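PDB 6UXC: CT253 from Chlamydia trachomatis serovar L2, which is of unknown function but belongs to the DUF7499 family and is probably made as a membrane-anchored bacterial lipoprotein. Local coordinates for residues A68-Q73 against P83-Q88; P77-S82 against V130-Q135; L101-T106 against G167-R172; E47-R52 against E176-V181; N149-Y154 against K159-T164. All blocks are in the same frame, centred on the assembly; numbering follows the deposited sequence.

How the contacts relate
The five contacts spread along a mixed sheet with helices packed on it. Contact 1 and contact 2 share one end: their centres are about 11 Å apart, and the CD atom of Gln73 packs on the CG2 atom of Ile81 at 3.7 Å. Contact 3 and contact 5 share the other end, with centres about 13 Å apart; helix 165-184, used by contact 3, begins directly after contact 5. Contact 4 lies between these groups, its centre about 6 Å from the centre of the chain, on that same helix. The sodium ion, bound by Leu53, His54, Ser56 and Leu59, is about 8 Å from the Val178 side chain, so contact 4 is near the site but not part of it.

Contact 1: residues A68-Q73 against P83-Q88; sequences AGVAAQ and PELATQ
This is a mixed polar and apolar contact at one end of the molecule, where the segment 68-73, on the short helix 68-72, meets the connection that leads on to strand 94-105. Its polar element is the amide of Gln73, whose NE2 donates to the backbone O of Leu85 at 2.8 Å. The donor stands 44° out of the Leu85 carbonyl plane, although the acceptor lies close to the plane of the Gln73 amide. The same NE2 also reaches Val70 O, at 2.9 Å and in that carbonyl's plane, on a lone pair. One amide nitrogen therefore joins two backbone carbonyls, one on each segment, and this fixes which way the amide is turned. The link spans a short local excursion: nine residues without helix or strand separate the helical turn from the segment 83-88, which runs into a 3-10 turn at Thr87 and Gln88. Gln73 places CG between its backbone N and carbonyl carbon (chi1 67°) and then extends, carrying OE1 alongside Leu85, 3.5 Å from its CB. Val70, buried, supplies the apolar part of the contact. Its CG1 rests 3.6 Å from Leu85 O, while its CG2 lies 3.6 Å from Gln88 OE1 and 4.3 Å from Leu85 CD2. Gln88 OE1 has its hydrogen-bond partner in the backbone N of Ser67, which holds the amide beside the valine.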
# COMPACT_ATOMS: atom_id res chain seq x y z
N ALA A 68 -1.22 -13.36 -10.51
CA ALA A 68 -2.32 -12.42 -10.35
C ALA A 68 -3.40 -12.96 -9.44
O ALA A 68 -3.88 -12.25 -8.54
CB ALA A 68 -2.90 -12.07 -11.72
N GLY A 69 -3.74 -14.24 -9.61
CA GLY A 69 -4.85 -14.80 -8.86
C GLY A 69 -4.45 -15.09 -7.43
O GLY A 69 -5.29 -15.00 -6.52
N VAL A 70 -3.18 -15.38 -7.21
CA VAL A 70 -2.73 -15.62 -5.85
C VAL A 70 -2.69 -14.32 -5.07
O VAL A 70 -3.03 -14.28 -3.89
CB VAL A 70 -1.36 -16.32 -5.86
CG1 VAL A 70 -0.67 -16.25 -4.49
CG2 VAL A 70 -1.54 -17.79 -6.28
N ALA A 71 -2.23 -13.23 -5.69
CA ALA A 71 -2.28 -11.95 -4.99
C ALA A 71 -3.72 -11.50 -4.79
O ALA A 71 -4.09 -10.98 -3.73
CB ALA A 71 -1.49 -10.90 -5.78
N ALA A 72 -4.55 -11.69 -5.81
CA ALA A 72 -5.89 -11.11 -5.77
C ALA A 72 -6.70 -11.66 -4.61
O ALA A 72 -7.55 -10.95 -4.05
CB ALA A 72 -6.60 -11.38 -7.10
N GLN A 73 -6.48 -12.93 -4.25
CA GLN A 73 -7.33 -13.53 -3.24
C GLN A 73 -7.26 -12.77 -1.91
O GLN A 73 -8.22 -12.79 -1.14
CB GLN A 73 -6.98 -15.01 -3.07
CG GLN A 73 -5.69 -15.26 -2.52
CD GLN A 73 -5.23 -16.70 -2.75
OE1 GLN A 73 -6.01 -17.64 -2.86
NE2 GLN A 73 -3.94 -16.86 -2.80
N PRO A 83 -4.06 -23.02 2.58
CA PRO A 83 -2.60 -22.91 2.69
C PRO A 83 -1.89 -23.15 1.37
O PRO A 83 -0.85 -22.53 1.08
CB PRO A 83 -2.25 -23.98 3.74
CG PRO A 83 -3.51 -24.19 4.50
CD PRO A 83 -4.63 -23.98 3.53
N GLU A 84 -2.40 -24.09 0.57
CA GLU A 84 -1.80 -24.37 -0.72
C GLU A 84 -1.75 -23.11 -1.57
O GLU A 84 -0.81 -22.92 -2.35
CB GLU A 84 -2.62 -25.44 -1.44
CG GLU A 84 -2.16 -25.83 -2.81
CD GLU A 84 -3.08 -26.87 -3.45
OE1 GLU A 84 -4.32 -26.68 -3.45
OE2 GLU A 84 -2.56 -27.90 -3.92
N LEU A 85 -2.77 -22.26 -1.45
CA LEU A 85 -2.88 -21.05 -2.28
C LEU A 85 -2.02 -19.88 -1.78
O LEU A 85 -2.02 -18.84 -2.42
CB LEU A 85 -4.34 -20.63 -2.37
CG LEU A 85 -5.06 -21.20 -3.58
CD1 LEU A 85 -6.58 -21.08 -3.42
CD2 LEU A 85 -4.55 -20.48 -4.87
N ALA A 86 -1.27 -20.05 -0.68
CA ALA A 86 -0.39 -19.02 -0.17
C ALA A 86 1.09 -19.34 -0.33
O ALA A 86 1.92 -18.48 -0.04
CB ALA A 86 -0.69 -18.71 1.30
N THR A 87 1.45 -20.54 -0.82
CA THR A 87 2.85 -20.95 -0.81
C THR A 87 3.73 -20.07 -1.68
O THR A 87 4.94 -19.97 -1.44
CB THR A 87 2.98 -22.40 -1.28
OG1 THR A 87 2.46 -22.52 -2.61
CG2 THR A 87 2.22 -23.32 -0.32
N GLN A 88 3.16 -19.42 -2.70
CA GLN A 88 3.95 -18.53 -3.55
C GLN A 88 4.48 -17.31 -2.81
O GLN A 88 5.39 -16.64 -3.32
CB GLN A 88 3.13 -18.08 -4.74
CG GLN A 88 2.93 -19.15 -5.79
CD GLN A 88 2.03 -18.71 -6.91
OE1 GLN A 88 1.89 -17.51 -7.19
NE2 GLN A 88 1.38 -19.67 -7.54

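Contact 2: residues P77-S82 against V130-Q135; sequences PTPNIS and VSMIYQ
The irregular segment 77-82 runs beside the start of strand 131-143 without backbone pairing, the CA atoms of Ile81 and Val130 coming to 6.6 Å and those of Pro79 and Met132 only to 8.8 Å. Two separate side-chain meetings bridge this widening gap. At the closer end Ile81 and Val130 cross at about a right angle, with Ile81 CB 4.0 Å from Val130 CG1. The other branch of the valine, CG2, turns to the backbone and lies 3.7 Å from Ile81 O. Val130 CG1 is anti to the backbone N (chi1 -178°), which sets the two methyls to these different tasks. At the wider end Met132 bridges the distance with its length: the chain is extended through CG and SD and bends at chi3 (-53°), bringing CE to the proline ring. There CE meets Pro79 CG at 3.4 Å, tighter than usual for two carbons, and Pro79 CD at 4.0 Å. Strand 131-143 is an outermost strand of the sheet within the chain. Beyond the touching residues it carries a classic beta bulge, where Ile133 and Tyr134 both face Val122. Arg121, on the adjoining strand, touches both Pro79 and Met132 and donates from NH2 to Pro77 O. Between the two segments themselves the meeting is apolar and sets no directional bond; the polar tie comes through Arg121.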
# COMPACT_ATOMS: atom_id res chain seq x y z
N PRO A 77 -13.30 -9.21 -0.41
CA PRO A 77 -13.93 -8.69 0.81
C PRO A 77 -14.06 -9.75 1.91
O PRO A 77 -13.75 -9.49 3.08
CB PRO A 77 -15.28 -8.16 0.31
CG PRO A 77 -14.94 -7.66 -1.10
CD PRO A 77 -14.00 -8.75 -1.63
N THR A 78 -14.44 -10.97 1.55
CA THR A 78 -14.38 -12.11 2.48
C THR A 78 -13.38 -13.12 1.92
O THR A 78 -13.73 -13.93 1.06
CB THR A 78 -15.75 -12.75 2.66
OG1 THR A 78 -16.68 -11.78 3.18
CG2 THR A 78 -15.66 -13.96 3.63
N PRO A 79 -12.13 -13.13 2.42
CA PRO A 79 -11.14 -14.03 1.82
C PRO A 79 -11.40 -15.48 2.17
O PRO A 79 -11.91 -15.81 3.23
CB PRO A 79 -9.81 -13.55 2.43
CG PRO A 79 -10.08 -12.21 3.01
CD PRO A 79 -11.54 -12.17 3.35
N ASN A 80 -11.00 -16.35 1.26
CA ASN A 80 -11.03 -17.78 1.48
C ASN A 80 -9.78 -18.31 0.80
O ASN A 80 -9.76 -18.44 -0.43
CB ASN A 80 -12.29 -18.42 0.92
CG ASN A 80 -12.41 -19.85 1.35
OD1 ASN A 80 -11.60 -20.68 0.96
ND2 ASN A 80 -13.38 -20.14 2.19
N ILE A 81 -8.72 -18.55 1.59
CA ILE A 81 -7.37 -18.81 1.08
C ILE A 81 -6.86 -20.07 1.76
O ILE A 81 -6.53 -20.04 2.95
CB ILE A 81 -6.42 -17.63 1.33
CG1 ILE A 81 -7.02 -16.33 0.76
CG2 ILE A 81 -5.04 -17.86 0.71
CD1 ILE A 81 -6.25 -15.10 1.09
N SER A 82 -6.76 -21.17 1.01
CA SER A 82 -6.19 -22.40 1.55
C SER A 82 -4.69 -22.23 1.71
O SER A 82 -4.07 -21.39 1.06
CB SER A 82 -6.43 -23.56 0.59
OG SER A 82 -5.61 -23.38 -0.56
N VAL A 130 -3.52 -19.49 7.10
CA VAL A 130 -3.67 -18.14 6.56
C VAL A 130 -4.71 -17.43 7.42
O VAL A 130 -5.86 -17.87 7.51
CB VAL A 130 -4.11 -18.13 5.07
CG1 VAL A 130 -4.21 -16.72 4.54
CG2 VAL A 130 -3.18 -18.94 4.19
N SER A 131 -4.31 -16.33 8.04
CA SER A 131 -5.18 -15.58 8.93
C SER A 131 -4.97 -14.10 8.71
O SER A 131 -3.84 -13.64 8.60
CB SER A 131 -4.90 -15.91 10.39
OG SER A 131 -4.64 -17.29 10.53
N MET A 132 -6.07 -13.35 8.67
CA MET A 132 -5.98 -11.90 8.60
C MET A 132 -5.85 -11.33 10.01
O MET A 132 -6.78 -11.46 10.82
CB MET A 132 -7.22 -11.32 7.91
CG MET A 132 -7.04 -9.87 7.54
SD MET A 132 -8.41 -9.06 6.68
CE MET A 132 -8.76 -10.11 5.30
N ILE A 133 -4.72 -10.67 10.30
CA ILE A 133 -4.43 -10.18 11.65
C ILE A 133 -4.62 -8.67 11.80
O ILE A 133 -4.58 -8.16 12.93
CB ILE A 133 -3.00 -10.55 12.10
CG1 ILE A 133 -1.95 -9.91 11.19
CG2 ILE A 133 -2.85 -12.06 12.14
CD1 ILE A 133 -0.54 -9.95 11.75
N TYR A 134 -4.82 -7.95 10.70
CA TYR A 134 -5.01 -6.51 10.74
C TYR A 134 -5.81 -6.10 9.51
O TYR A 134 -5.53 -6.57 8.40
CB TYR A 134 -3.65 -5.80 10.76
CG TYR A 134 -3.75 -4.31 10.62
CD1 TYR A 134 -4.46 -3.56 11.55
CD2 TYR A 134 -3.09 -3.63 9.60
CE1 TYR A 134 -4.55 -2.19 11.43
CE2 TYR A 134 -3.17 -2.26 9.48
CZ TYR A 134 -3.90 -1.54 10.40
OH TYR A 134 -3.99 -0.17 10.30
N GLN A 135 -6.80 -5.24 9.74
CA GLN A 135 -7.53 -4.61 8.64
C GLN A 135 -7.96 -3.24 9.10
O GLN A 135 -8.62 -3.11 10.14
CB GLN A 135 -8.76 -5.42 8.24
CG GLN A 135 -9.57 -4.77 7.12
CD GLN A 135 -10.74 -5.61 6.69
OE1 GLN A 135 -10.76 -6.14 5.59
NE2 GLN A 135 -11.74 -5.74 7.56

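Contact 3: residues L101-T106 against G167-R172; sequences LEQKTT and GLMHQR
Gln103 and His170 meet with their side chains at about a right angle, yet their flat groups are almost coplanar, the amide and imidazole planes being 28° apart. That combination suits the hydrogen bond between them. His170 NE2 donates to Gln103 OE1 at 2.6 Å, with an N-H...O angle of 176°. The oxygen lies in the plane of the ring, at its edge, and accepts the hydrogen bond in its own carbonyl plane, on a lone pair. Gln103 CG lies anti to the backbone N (chi1 171°) and the chain runs on extended, which carries the amide across to the histidine. Met169, bent at chi2 and chi3, adds CE beside the same oxygen at 3.5 Å. His170 and Met169 are both buried. The histidine is held at both nitrogens, because ND1 bonds to Glu44 OE2; the resulting chain of hydrogen bonds, Glu44-His170-Gln103, would probably orient the ring firmly. Phe45 meets the ring edge-to-face. These bonds tie helix 165-184 to strand 94-105 of the sheet and to helix 41-55, whose Leu41 touches both Gln103 and His170, while Met169 packs against Ala116 of strand 113-124 and Ala140 of strand 131-143.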
# COMPACT_ATOMS: atom_id res chain seq x y z
N LEU A 101 -8.76 2.60 -2.13
CA LEU A 101 -10.21 2.61 -2.31
C LEU A 101 -10.65 3.76 -3.20
O LEU A 101 -11.57 3.61 -4.03
CB LEU A 101 -10.91 2.67 -0.94
CG LEU A 101 -10.61 1.53 0.04
CD1 LEU A 101 -11.35 1.78 1.34
CD2 LEU A 101 -10.98 0.17 -0.54
N GLU A 102 -10.02 4.93 -3.05
CA GLU A 102 -10.32 6.07 -3.88
C GLU A 102 -9.24 7.12 -3.70
O GLU A 102 -8.56 7.18 -2.68
CB GLU A 102 -11.70 6.66 -3.54
CG GLU A 102 -11.70 7.56 -2.31
CD GLU A 102 -13.07 8.14 -1.98
OE1 GLU A 102 -14.02 8.00 -2.78
OE2 GLU A 102 -13.20 8.73 -0.89
N GLN A 103 -9.07 7.93 -4.73
CA GLN A 103 -8.42 9.22 -4.61
C GLN A 103 -9.32 10.22 -5.30
O GLN A 103 -9.70 10.02 -6.46
CB GLN A 103 -7.02 9.22 -5.24
CG GLN A 103 -6.44 10.62 -5.31
CD GLN A 103 -4.93 10.64 -5.51
OE1 GLN A 103 -4.17 10.34 -4.58
NE2 GLN A 103 -4.50 11.02 -6.69
N LYS A 104 -9.68 11.29 -4.58
CA LYS A 104 -10.69 12.21 -5.06
C LYS A 104 -10.32 13.63 -4.67
O LYS A 104 -9.58 13.87 -3.73
CB LYS A 104 -12.07 11.88 -4.49
CG LYS A 104 -12.13 12.00 -2.98
CD LYS A 104 -13.54 11.76 -2.46
N THR A 105 -10.90 14.58 -5.40
CA THR A 105 -10.92 15.98 -4.99
C THR A 105 -12.34 16.39 -4.61
O THR A 105 -13.30 15.62 -4.73
CB THR A 105 -10.41 16.90 -6.11
OG1 THR A 105 -11.26 16.77 -7.25
CG2 THR A 105 -8.98 16.58 -6.47
N THR A 106 -12.47 17.64 -4.18
CA THR A 106 -13.75 18.18 -3.74
C THR A 106 -13.91 19.63 -4.17
O THR A 106 -13.32 20.05 -5.17
CB THR A 106 -13.87 18.10 -2.22
OG1 THR A 106 -12.86 18.92 -1.63
CG2 THR A 106 -13.68 16.67 -1.74
N GLY A 167 1.26 15.24 -3.34
CA GLY A 167 2.47 14.61 -2.84
C GLY A 167 2.59 14.69 -1.34
O GLY A 167 3.02 13.74 -0.68
N LEU A 168 2.19 15.83 -0.77
CA LEU A 168 2.14 15.98 0.68
C LEU A 168 1.19 14.96 1.29
O LEU A 168 1.51 14.30 2.28
CB LEU A 168 1.69 17.40 1.02
CG LEU A 168 2.69 18.52 0.71
CD1 LEU A 168 2.03 19.91 0.70
CD2 LEU A 168 3.79 18.48 1.74
N MET A 169 0.01 14.83 0.68
CA MET A 169 -1.00 13.89 1.15
C MET A 169 -0.48 12.46 1.06
O MET A 169 -0.56 11.69 2.03
CB MET A 169 -2.28 14.07 0.32
CG MET A 169 -3.48 13.29 0.80
SD MET A 169 -3.61 11.71 -0.05
CE MET A 169 -4.12 12.23 -1.69
N HIS A 170 0.10 12.10 -0.09
CA HIS A 170 0.64 10.75 -0.26
C HIS A 170 1.70 10.43 0.77
O HIS A 170 1.72 9.33 1.34
CB HIS A 170 1.21 10.60 -1.66
CG HIS A 170 0.18 10.44 -2.72
ND1 HIS A 170 0.50 10.18 -4.03
CD2 HIS A 170 -1.18 10.52 -2.68
CE1 HIS A 170 -0.60 10.10 -4.75
NE2 HIS A 170 -1.63 10.31 -3.95
N GLN A 171 2.63 11.36 0.99
CA GLN A 171 3.73 11.12 1.92
C GLN A 171 3.20 10.77 3.31
O GLN A 171 3.65 9.80 3.93
CB GLN A 171 4.62 12.36 1.96
CG GLN A 171 5.92 12.18 2.67
CD GLN A 171 6.73 13.46 2.67
OE1 GLN A 171 6.21 14.52 3.01
NE2 GLN A 171 7.99 13.37 2.29
N ARG A 172 2.21 11.52 3.79
CA ARG A 172 1.69 11.24 5.13
C ARG A 172 1.00 9.88 5.16
O ARG A 172 1.14 9.12 6.12
CB ARG A 172 0.74 12.35 5.59
CG ARG A 172 1.43 13.65 5.99
CD ARG A 172 0.54 14.50 6.91
NE ARG A 172 -0.78 14.64 6.32
CZ ARG A 172 -1.09 15.55 5.40
NH1 ARG A 172 -0.18 16.44 5.00
NH2 ARG A 172 -2.32 15.59 4.89

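Contact 4: residues E47-R52 against E176-V181; sequences EEISRR and EIVARV
Val178 has CG2 anti to its carbonyl carbon and CG1 anti to its backbone N (chi1 171°), a setting that directs CG2 onto the CB of Arg52 at 3.6 Å. Ile49 and Ile177 share one conformation, CG1 anti to the carbonyl carbon and CD1 extended beyond it, and their ends meet CD1 to CD1 at 4.1 Å while the side chains cross at about a right angle. Ile49 also brings CG2 to Val178 CG2, at 4.3 Å. The contact is thus aliphatic, between two helix segments whose axes approach to 10.0 Å and cross at -44°. Of the Arg52 side chain, only CB takes part across the two segments. Its guanidinium turns back along its own helix, where NH1 makes a salt bridge with Glu48 OE1 at 2.8 Å, on its anti lone pair, and also reaches Glu48 O at 3.1 Å from above the carbonyl plane. One nitrogen therefore holds both the carboxylate and the backbone one turn earlier, and the charged end is kept off the apolar seam. Glu48 OE2 in turn accepts from Trp156 NE1. The side chains of Ile49 and Arg52 also touch Phe174 of helix 165-184. Beneath the helix pair lies the sheet: Ile49 packs on Met23 and Val26 of strand 19-28, and Ile177 on Val118 and Val120 of strand 113-124 and on Leu138 of strand 131-143.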
# COMPACT_ATOMS: atom_id res chain seq x y z
N GLU A 47 5.46 1.17 -5.28
CA GLU A 47 6.87 1.46 -5.12
C GLU A 47 7.14 2.18 -3.81
O GLU A 47 8.10 1.87 -3.09
CB GLU A 47 7.38 2.30 -6.28
CG GLU A 47 8.85 2.62 -6.08
CD GLU A 47 9.49 3.26 -7.28
OE1 GLU A 47 10.32 4.17 -7.10
OE2 GLU A 47 9.15 2.86 -8.41
N GLU A 48 6.30 3.17 -3.47
CA GLU A 48 6.58 3.99 -2.30
C GLU A 48 6.38 3.19 -1.01
O GLU A 48 7.15 3.36 -0.06
CB GLU A 48 5.69 5.23 -2.31
CG GLU A 48 6.05 6.25 -3.41
CD GLU A 48 7.41 6.91 -3.20
OE1 GLU A 48 7.87 7.00 -2.03
OE2 GLU A 48 8.03 7.35 -4.19
N ILE A 49 5.38 2.31 -0.98
CA ILE A 49 5.23 1.46 0.19
C ILE A 49 6.34 0.43 0.23
O ILE A 49 6.93 0.17 1.29
CB ILE A 49 3.84 0.79 0.22
CG1 ILE A 49 2.77 1.87 0.36
CG2 ILE A 49 3.77 -0.21 1.35
CD1 ILE A 49 1.38 1.39 -0.06
N SER A 50 6.68 -0.14 -0.92
CA SER A 50 7.76 -1.12 -0.95
C SER A 50 9.07 -0.50 -0.48
O SER A 50 9.80 -1.10 0.31
CB SER A 50 7.90 -1.72 -2.35
OG SER A 50 9.05 -2.60 -2.44
N ARG A 51 9.39 0.71 -0.96
CA ARG A 51 10.63 1.34 -0.52
C ARG A 51 10.66 1.51 1.00
O ARG A 51 11.71 1.37 1.64
CB ARG A 51 10.82 2.69 -1.21
CG ARG A 51 11.30 2.61 -2.64
CD ARG A 51 11.38 3.99 -3.27
NE ARG A 51 11.80 3.93 -4.66
CZ ARG A 51 13.06 3.92 -5.07
NH1 ARG A 51 14.05 3.95 -4.20
NH2 ARG A 51 13.33 3.88 -6.36
N ARG A 52 9.52 1.84 1.59
CA ARG A 52 9.48 2.07 3.03
C ARG A 52 9.52 0.78 3.84
O ARG A 52 10.04 0.77 4.96
CB ARG A 52 8.24 2.89 3.37
CG ARG A 52 8.39 4.37 2.97
CD ARG A 52 7.08 5.13 3.16
NE ARG A 52 7.25 6.57 2.92
CZ ARG A 52 7.30 7.13 1.72
NH1 ARG A 52 7.21 6.37 0.62
NH2 ARG A 52 7.47 8.44 1.61
N GLU A 176 1.93 6.51 7.37
CA GLU A 176 0.99 5.89 8.29
C GLU A 176 0.79 4.42 7.96
O GLU A 176 0.66 3.58 8.87
CB GLU A 176 -0.37 6.59 8.29
CG GLU A 176 -1.31 6.02 9.37
CD GLU A 176 -2.63 6.80 9.56
OE1 GLU A 176 -3.03 7.00 10.73
OE2 GLU A 176 -3.28 7.17 8.58
N ILE A 177 0.72 4.09 6.67
CA ILE A 177 0.52 2.70 6.27
C ILE A 177 1.64 1.84 6.85
O ILE A 177 1.40 0.79 7.45
CB ILE A 177 0.44 2.59 4.74
CG1 ILE A 177 -0.88 3.15 4.21
CG2 ILE A 177 0.62 1.15 4.33
CD1 ILE A 177 -0.87 3.39 2.71
N VAL A 178 2.88 2.28 6.65
CA VAL A 178 4.00 1.45 7.08
C VAL A 178 4.10 1.42 8.60
O VAL A 178 4.43 0.38 9.17
CB VAL A 178 5.30 1.91 6.42
CG1 VAL A 178 6.49 1.20 7.02
CG2 VAL A 178 5.25 1.62 4.93
N ALA A 179 3.77 2.52 9.28
CA ALA A 179 3.81 2.51 10.75
C ALA A 179 2.83 1.49 11.31
O ALA A 179 3.14 0.78 12.28
CB ALA A 179 3.50 3.90 11.31
N ARG A 180 1.63 1.41 10.71
CA ARG A 180 0.63 0.45 11.15
C ARG A 180 1.06 -0.98 10.85
O ARG A 180 0.90 -1.87 11.70
CB ARG A 180 -0.71 0.73 10.47
CG ARG A 180 -1.32 2.04 10.92
CD ARG A 180 -1.74 2.00 12.39
NE ARG A 180 -3.02 2.65 12.55
CZ ARG A 180 -3.18 3.96 12.68
NH1 ARG A 180 -2.13 4.77 12.69
NH2 ARG A 180 -4.41 4.46 12.82
N VAL A 181 1.60 -1.22 9.66
CA VAL A 181 2.07 -2.57 9.33
C VAL A 181 3.15 -2.99 10.32
O VAL A 181 3.14 -4.12 10.83
CB VAL A 181 2.58 -2.62 7.89
CG1 VAL A 181 3.26 -3.98 7.61
CG2 VAL A 181 1.40 -2.41 6.93

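Contact 5: residues N149-Y154 against K159-T164; sequences NDYHRY and KNFDST
Apolar packing joins the two parts of the connection before helix 165-184 at three points. The side chains of Tyr151 and Phe161 cross at about a right angle, Tyr151 CD1 standing 4.1 Å from Phe161 CE1 at the edge of the phenylalanine ring. Thr164 sets CG2 against Tyr154 CB at 3.7 Å. Tyr154 CD1 lies 3.7 Å from Asn160 CB, with the ring and amide planes 70° apart. Two oxygens meet ring edges instead. Thr164 OG1 comes to the edge of the Tyr151 ring, 3.3 Å from CE1. Tyr154 O lies in the Phe161 ring plane, 3.3 Å from CD1, with a CA-H...O contact from Phe161 beside it; this carbonyl oxygen is buried and has no hydrogen-bond partner in the model. No hydrogen bond crosses between the two segments; those present lie within one segment or reach the start of helix 165-184. Thr164 is the N-cap of that helix, its OG1 accepting from Gly167 N; the same hydroxyl donates to Phe161 O at 2.7 Å, on a lone pair. An Asx motif shapes the other segment, Asp150 OD1 accepting from Arg153 N at 2.8 Å. Tyr151 OH donates to Asn149 OD1 at 2.7 Å and also bonds Met166 N in the first turn of the helix.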
# COMPACT_ATOMS: atom_id res chain seq x y z
N ASN A 149 -0.85 22.26 -8.46
CA ASN A 149 -1.50 21.04 -8.92
C ASN A 149 -1.18 20.76 -10.38
O ASN A 149 -1.95 20.09 -11.07
CB ASN A 149 -3.01 21.12 -8.68
CG ASN A 149 -3.36 21.23 -7.19
OD1 ASN A 149 -3.16 20.28 -6.42
ND2 ASN A 149 -3.90 22.38 -6.79
N ASP A 150 -0.06 21.27 -10.88
CA ASP A 150 0.47 20.87 -12.18
C ASP A 150 1.22 19.56 -11.97
O ASP A 150 2.42 19.54 -11.66
CB ASP A 150 1.38 21.94 -12.75
CG ASP A 150 1.79 21.66 -14.19
OD1 ASP A 150 1.80 20.47 -14.58
OD2 ASP A 150 2.11 22.64 -14.92
N TYR A 151 0.50 18.45 -12.12
CA TYR A 151 1.08 17.12 -11.92
C TYR A 151 1.81 16.61 -13.16
O TYR A 151 2.30 15.48 -13.14
CB TYR A 151 -0.01 16.15 -11.46
CG TYR A 151 -0.48 16.59 -10.11
CD1 TYR A 151 0.39 16.54 -9.02
CD2 TYR A 151 -1.73 17.13 -9.94
CE1 TYR A 151 0.00 16.99 -7.77
CE2 TYR A 151 -2.14 17.58 -8.69
CZ TYR A 151 -1.27 17.49 -7.61
OH TYR A 151 -1.68 17.99 -6.38
N HIS A 152 1.91 17.42 -14.20
CA HIS A 152 2.85 17.12 -15.27
C HIS A 152 4.19 17.82 -15.06
O HIS A 152 5.24 17.21 -15.28
CB HIS A 152 2.19 17.47 -16.61
CG HIS A 152 0.95 16.66 -16.89
ND1 HIS A 152 -0.28 16.97 -16.34
CD2 HIS A 152 0.76 15.52 -17.61
CE1 HIS A 152 -1.18 16.08 -16.73
NE2 HIS A 152 -0.57 15.19 -17.50
N ARG A 153 4.19 19.06 -14.57
CA ARG A 153 5.45 19.70 -14.20
C ARG A 153 6.03 19.11 -12.92
O ARG A 153 7.25 18.94 -12.79
CB ARG A 153 5.24 21.21 -14.04
CG ARG A 153 6.53 21.99 -13.82
N TYR A 154 5.17 18.78 -11.96
CA TYR A 154 5.60 18.37 -10.62
C TYR A 154 4.94 17.06 -10.23
O TYR A 154 4.35 16.93 -9.17
CB TYR A 154 5.26 19.44 -9.58
CG TYR A 154 5.69 20.85 -9.94
CD1 TYR A 154 7.04 21.19 -10.02
CD2 TYR A 154 4.75 21.85 -10.14
CE1 TYR A 154 7.43 22.47 -10.33
CE2 TYR A 154 5.14 23.14 -10.44
CZ TYR A 154 6.48 23.45 -10.53
OH TYR A 154 6.87 24.72 -10.84
N LYS A 159 11.34 16.45 -8.75
CA LYS A 159 11.90 16.93 -7.50
C LYS A 159 10.81 17.40 -6.54
O LYS A 159 10.81 17.05 -5.36
CB LYS A 159 12.89 18.07 -7.78
N ASN A 160 9.86 18.18 -7.05
CA ASN A 160 8.97 18.96 -6.21
C ASN A 160 7.62 18.29 -6.00
O ASN A 160 6.71 18.94 -5.48
CB ASN A 160 8.76 20.34 -6.82
CG ASN A 160 10.06 21.06 -7.04
OD1 ASN A 160 10.39 21.44 -8.16
ND2 ASN A 160 10.82 21.25 -5.96
N PHE A 161 7.46 17.02 -6.38
CA PHE A 161 6.17 16.37 -6.16
C PHE A 161 5.79 16.42 -4.68
O PHE A 161 4.62 16.62 -4.33
CB PHE A 161 6.21 14.92 -6.65
CG PHE A 161 4.94 14.17 -6.40
CD1 PHE A 161 3.75 14.61 -6.96
CD2 PHE A 161 4.92 13.02 -5.62
CE1 PHE A 161 2.56 13.94 -6.76
CE2 PHE A 161 3.73 12.34 -5.41
CZ PHE A 161 2.55 12.79 -5.98
N ASP A 162 6.76 16.22 -3.80
CA ASP A 162 6.46 16.15 -2.38
C ASP A 162 6.00 17.50 -1.83
O ASP A 162 5.55 17.55 -0.67
CB ASP A 162 7.69 15.62 -1.63
CG ASP A 162 8.03 14.15 -2.00
OD1 ASP A 162 7.24 13.48 -2.69
OD2 ASP A 162 9.11 13.68 -1.58
N SER A 163 6.07 18.58 -2.62
CA SER A 163 5.56 19.89 -2.25
C SER A 163 4.18 20.20 -2.85
O SER A 163 3.60 21.25 -2.54
CB SER A 163 6.55 20.98 -2.68
OG SER A 163 7.84 20.75 -2.14
N THR A 164 3.66 19.33 -3.70
CA THR A 164 2.32 19.52 -4.23
C THR A 164 1.29 18.99 -3.25
O THR A 164 1.62 18.21 -2.35
CB THR A 164 2.16 18.80 -5.56
OG1 THR A 164 2.23 17.38 -5.32
CG2 THR A 164 3.24 19.24 -6.54